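Local coordinates for protein methyltransferase (Streptomyces regensis, PDB 5N5D) that binds S-adenosylmethionine and, as an O-methyltransferase of tomaymycin biosynthesis, probably passes its methyl group to a hydroxyl of the antibiotic's aromatic building block, at residues Arg192-Leu197 with Ala205-Thr210; Leu79-Pro84 with Ala107-Ala112. One frame throughout, in Å; residues are numbered along the deposited sequence.

Contact 1. Residues Arg192-Leu197 with Ala205-Thr210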
# COMPACT_ATOMS: atom_id res chain seq x y z
N ARG A 192 -12.99 14.16 -10.45
CA ARG A 192 -14.29 14.10 -9.79
C ARG A 192 -14.26 13.13 -8.62
O ARG A 192 -14.82 13.40 -7.55
CB ARG A 192 -15.36 13.69 -10.80
CG ARG A 192 -16.79 13.53 -10.27
CD ARG A 192 -17.57 14.82 -10.34
NE ARG A 192 -17.10 15.78 -9.35
CZ ARG A 192 -17.56 15.88 -8.11
NH1 ARG A 192 -17.05 16.79 -7.30
NH2 ARG A 192 -18.53 15.08 -7.68
N PHE A 193 -13.60 11.98 -8.80
CA PHE A 193 -13.52 10.97 -7.75
C PHE A 193 -12.77 11.50 -6.53
O PHE A 193 -13.21 11.32 -5.39
CB PHE A 193 -12.85 9.73 -8.34
CG PHE A 193 -12.29 8.77 -7.33
CD1 PHE A 193 -13.09 8.19 -6.37
CD2 PHE A 193 -10.95 8.42 -7.38
CE1 PHE A 193 -12.56 7.29 -5.46
CE2 PHE A 193 -10.41 7.52 -6.48
CZ PHE A 193 -11.22 6.96 -5.51
N HIS A 194 -11.64 12.16 -6.76
CA HIS A 194 -10.88 12.72 -5.64
C HIS A 194 -11.65 13.84 -4.96
O HIS A 194 -11.59 13.98 -3.74
CB HIS A 194 -9.51 13.20 -6.12
CG HIS A 194 -8.53 12.09 -6.30
ND1 HIS A 194 -8.59 11.22 -7.38
CD2 HIS A 194 -7.51 11.66 -5.53
CE1 HIS A 194 -7.63 10.32 -7.26
NE2 HIS A 194 -6.96 10.57 -6.15
N GLU A 195 -12.39 14.63 -5.74
CA GLU A 195 -13.25 15.65 -5.16
C GLU A 195 -14.35 15.04 -4.30
O GLU A 195 -14.69 15.58 -3.24
CB GLU A 195 -13.85 16.50 -6.28
CG GLU A 195 -12.83 17.40 -6.96
CD GLU A 195 -13.36 18.00 -8.25
OE1 GLU A 195 -14.58 17.90 -8.51
OE2 GLU A 195 -12.53 18.55 -9.00
N MET A 196 -14.93 13.92 -4.74
CA MET A 196 -15.92 13.22 -3.93
C MET A 196 -15.32 12.78 -2.60
O MET A 196 -15.95 12.92 -1.55
CB MET A 196 -16.49 12.02 -4.68
CG MET A 196 -17.31 12.36 -5.90
SD MET A 196 -17.60 10.93 -6.97
CE MET A 196 -18.77 9.99 -6.00
N LEU A 197 -14.10 12.24 -2.64
CA LEU A 197 -13.43 11.85 -1.40
C LEU A 197 -13.22 13.05 -0.48
O LEU A 197 -13.46 12.95 0.73
CB LEU A 197 -12.09 11.17 -1.72
CG LEU A 197 -12.19 9.74 -2.24
CD1 LEU A 197 -10.85 9.30 -2.82
CD2 LEU A 197 -12.64 8.80 -1.11
N ALA A 205 -8.92 8.31 2.65
CA ALA A 205 -8.14 7.76 1.56
C ALA A 205 -6.78 8.43 1.43
O ALA A 205 -6.49 9.46 2.05
CB ALA A 205 -8.90 7.89 0.23
N THR A 206 -5.93 7.80 0.63
CA THR A 206 -4.67 8.39 0.19
C THR A 206 -4.39 7.91 -1.22
O THR A 206 -4.91 6.88 -1.66
CB THR A 206 -3.51 8.03 1.14
OG1 THR A 206 -2.39 8.88 0.88
CG2 THR A 206 -3.08 6.57 0.97
N SER A 207 -3.57 8.67 -1.94
CA SER A 207 -3.13 8.28 -3.27
C SER A 207 -1.61 8.28 -3.32
O SER A 207 -0.95 9.18 -2.78
CB SER A 207 -3.69 9.20 -4.34
OG SER A 207 -5.09 9.03 -4.42
N ILE A 208 -1.06 7.25 -3.95
CA ILE A 208 0.36 6.97 -3.96
C ILE A 208 0.82 6.89 -5.41
O ILE A 208 0.27 6.10 -6.19
CB ILE A 208 0.68 5.66 -3.23
CG1 ILE A 208 0.23 5.72 -1.77
CG2 ILE A 208 2.17 5.34 -3.30
CD1 ILE A 208 0.94 6.76 -0.93
N GLN A 209 1.82 7.69 -5.76
CA GLN A 209 2.45 7.61 -7.07
C GLN A 209 3.53 6.53 -7.06
O GLN A 209 4.32 6.43 -6.12
CB GLN A 209 3.08 8.94 -7.46
CG GLN A 209 2.17 10.16 -7.41
CD GLN A 209 2.95 11.46 -7.70
OE1 GLN A 209 3.40 11.69 -8.82
NE2 GLN A 209 3.10 12.30 -6.68
N THR A 210 3.57 5.72 -8.12
CA THR A 210 4.50 4.60 -8.21
C THR A 210 5.22 4.61 -9.55
O THR A 210 4.77 5.21 -10.53
CB THR A 210 3.78 3.25 -8.05
OG1 THR A 210 2.87 3.05 -9.13
CG2 THR A 210 3.02 3.19 -6.73
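In the Rossmann-like fold of this class I methyltransferase, helix 185-198 turns back into the last strand of this chain's sheet, 203-211, beyond which the sheet continues into the second subunit; H194 and L197 of the helix meet S207 and A205 of that strand. The two pairs lie one helical turn apart on the helix and two residues apart on the strand, so both strand side chains point to the same side of the sheet. The polar pair is a hydrogen bond of 3.0 Å between H194 NE2 and S207 OG, with the hydroxyl at the edge of the imidazole, near its plane. A chi1 of -78° sets the ring beside the backbone N, from where NE2 reaches out to the strand. The other ring nitrogen, ND1, bonds to V190 O one turn earlier, so both nitrogens of a buried ring are engaged and its rotation is fixed; S207 OG is shared with T220 OG1 on the adjacent strand. F17 of the second subunit stacks on the same imidazole. A phenylalanine in place of H194 would probably leave V190 O without this side-chain partner and S207 OG with T220 OG1 but no imidazole nitrogen. Histidine suits a place that needs two ring nitrogens, one facing the strand and one its own helix, and a flat face. Small A205 lets the leucine come close: its CB lies 3.9 Å from L197 CD1 and 4.1 Å from L197 CD2.

Contact 2. Residues Leu79-Pro84 with Ala107-Ala112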
# COMPACT_ATOMS: atom_id res chain seq x y z
N LEU A 79 -6.18 -11.70 -6.30
CA LEU A 79 -7.27 -11.41 -5.37
C LEU A 79 -7.94 -12.69 -4.89
O LEU A 79 -8.20 -12.85 -3.69
CB LEU A 79 -8.28 -10.48 -6.03
CG LEU A 79 -7.83 -9.04 -6.22
CD1 LEU A 79 -8.82 -8.32 -7.11
CD2 LEU A 79 -7.67 -8.32 -4.89
N ALA A 80 -8.24 -13.61 -5.81
CA ALA A 80 -8.92 -14.84 -5.42
C ALA A 80 -8.07 -15.67 -4.48
O ALA A 80 -8.60 -16.35 -3.60
CB ALA A 80 -9.30 -15.65 -6.66
N ARG A 81 -6.74 -15.63 -4.64
CA ARG A 81 -5.88 -16.42 -3.77
C ARG A 81 -5.76 -15.85 -2.36
O ARG A 81 -5.21 -16.53 -1.49
CB ARG A 81 -4.50 -16.56 -4.42
CG ARG A 81 -4.51 -17.58 -5.53
CD ARG A 81 -3.15 -17.76 -6.19
NE ARG A 81 -3.16 -18.95 -7.04
CZ ARG A 81 -2.24 -19.24 -7.95
NH1 ARG A 81 -1.22 -18.42 -8.15
NH2 ARG A 81 -2.35 -20.34 -8.68
N ALA A 82 -6.27 -14.65 -2.12
CA ALA A 82 -6.36 -14.11 -0.77
C ALA A 82 -7.58 -14.63 -0.02
O ALA A 82 -7.67 -14.43 1.19
CB ALA A 82 -6.41 -12.58 -0.82
N LEU A 83 -8.52 -15.28 -0.72
CA LEU A 83 -9.81 -15.59 -0.14
C LEU A 83 -9.77 -16.85 0.71
O LEU A 83 -9.03 -17.79 0.42
CB LEU A 83 -10.85 -15.79 -1.24
CG LEU A 83 -11.25 -14.57 -2.06
CD1 LEU A 83 -12.04 -15.00 -3.29
CD2 LEU A 83 -12.06 -13.61 -1.21
N PRO A 84 -10.61 -16.92 1.74
CA PRO A 84 -10.83 -18.17 2.45
C PRO A 84 -11.68 -19.11 1.61
O PRO A 84 -12.28 -18.69 0.61
CB PRO A 84 -11.58 -17.73 3.71
CG PRO A 84 -12.36 -16.56 3.24
CD PRO A 84 -11.46 -15.84 2.28
N ALA A 107 -9.06 -21.22 -13.79
CA ALA A 107 -9.12 -22.67 -13.64
C ALA A 107 -7.73 -23.25 -13.42
O ALA A 107 -7.52 -24.07 -12.51
CB ALA A 107 -9.78 -23.28 -14.87
N GLU A 108 -6.76 -22.83 -14.24
CA GLU A 108 -5.38 -23.27 -14.06
C GLU A 108 -4.87 -22.92 -12.67
O GLU A 108 -4.11 -23.68 -12.06
CB GLU A 108 -4.47 -22.63 -15.12
CG GLU A 108 -4.73 -23.11 -16.55
CD GLU A 108 -4.13 -22.17 -17.60
OE1 GLU A 108 -3.60 -21.10 -17.24
OE2 GLU A 108 -4.21 -22.52 -18.80
N ALA A 109 -5.29 -21.77 -12.15
CA ALA A 109 -4.83 -21.29 -10.85
C ALA A 109 -5.46 -22.04 -9.68
O ALA A 109 -5.00 -21.87 -8.55
CB ALA A 109 -5.14 -19.81 -10.71
N GLY A 110 -6.49 -22.85 -9.93
CA GLY A 110 -7.15 -23.58 -8.86
C GLY A 110 -8.14 -22.77 -8.05
O GLY A 110 -8.44 -23.14 -6.91
N VAL A 111 -8.68 -21.68 -8.61
CA VAL A 111 -9.55 -20.78 -7.86
C VAL A 111 -10.90 -20.59 -8.54
O VAL A 111 -11.67 -19.71 -8.14
CB VAL A 111 -8.88 -19.41 -7.61
CG1 VAL A 111 -7.60 -19.59 -6.80
CG2 VAL A 111 -8.59 -18.70 -8.93
N ALA A 112 -11.23 -21.41 -9.54
CA ALA A 112 -12.48 -21.20 -10.27
C ALA A 112 -13.69 -21.29 -9.36
O ALA A 112 -14.69 -20.60 -9.59
CB ALA A 112 -12.59 -22.21 -11.42
O HOH W 1 -4.30 -21.30 -5.75
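R81 and V111 cross at about a right angle, the arginine stem passing over one branch of the valine with R81 CG 3.9 Å from V111 CG1. The arginine is extended from CG to NE, which carries its guanidinium past the valine to A109. There R81 NH2 donates a nearly straight hydrogen bond to A109 O, 3.1 Å long with an angle of 165° at the hydrogen. The bond is well aimed at both ends: the oxygen lies close to the guanidinium plane, at its edge, and the nitrogen sits in the carbonyl plane, on a lone pair. A109 CB also comes within 3.5 Å of R81 NH2, and a methyl group is small enough to allow this approach. One water fills the corner beside the direct bond, accepting from R81 NE and donating to A109 O, each at 2.9 Å, so two donors converge on a single carbonyl oxygen.

That carbonyl stands at the C-terminal end of helix 96-108, where a Schellman motif closes the helix; G110, with its positive phi, is the residue that leaves helical geometry, a conformation that suits glycine. A type I turn from A80 to L83 follows helix 74-80, so the contact joins the C-terminal regions of two neighbouring helices of the Rossmann-like fold. The positive charge of R81 also makes a salt bridge to D25 through NH2, the nitrogen that holds A109 O.

Beyond the arginine stem, toward A80, the contact is apolar. V111 turns its other branch to A80, with V111 CG2 3.9 Å from A80 CB; the chi1 of -61° points CG1 to the arginine and CG2 to the alanine. Beta-branched valine can thus touch two neighbours at once, and A80, having just a methyl, lets the backbones approach to 6.5 Å between A80 CA and V111 CA.

Contacts 1 and 2 lie on opposite sides of the chain's centre, each about 15 Å from it; their own centres are 29 Å apart and their nearest atoms about 16 Å, so they do not touch. They come in series along the chain, the segments 79-84 and 107-112 being complete before 192-197 begins. In contact 2 the side chain of A80 is about 12 Å from the bound S-adenosylmethionine, too far to touch it. Contact 1 includes the last strand of this chain's sheet, which the second subunit extends with an antiparallel strand, whereas no other chain of the assembly touches contact 2.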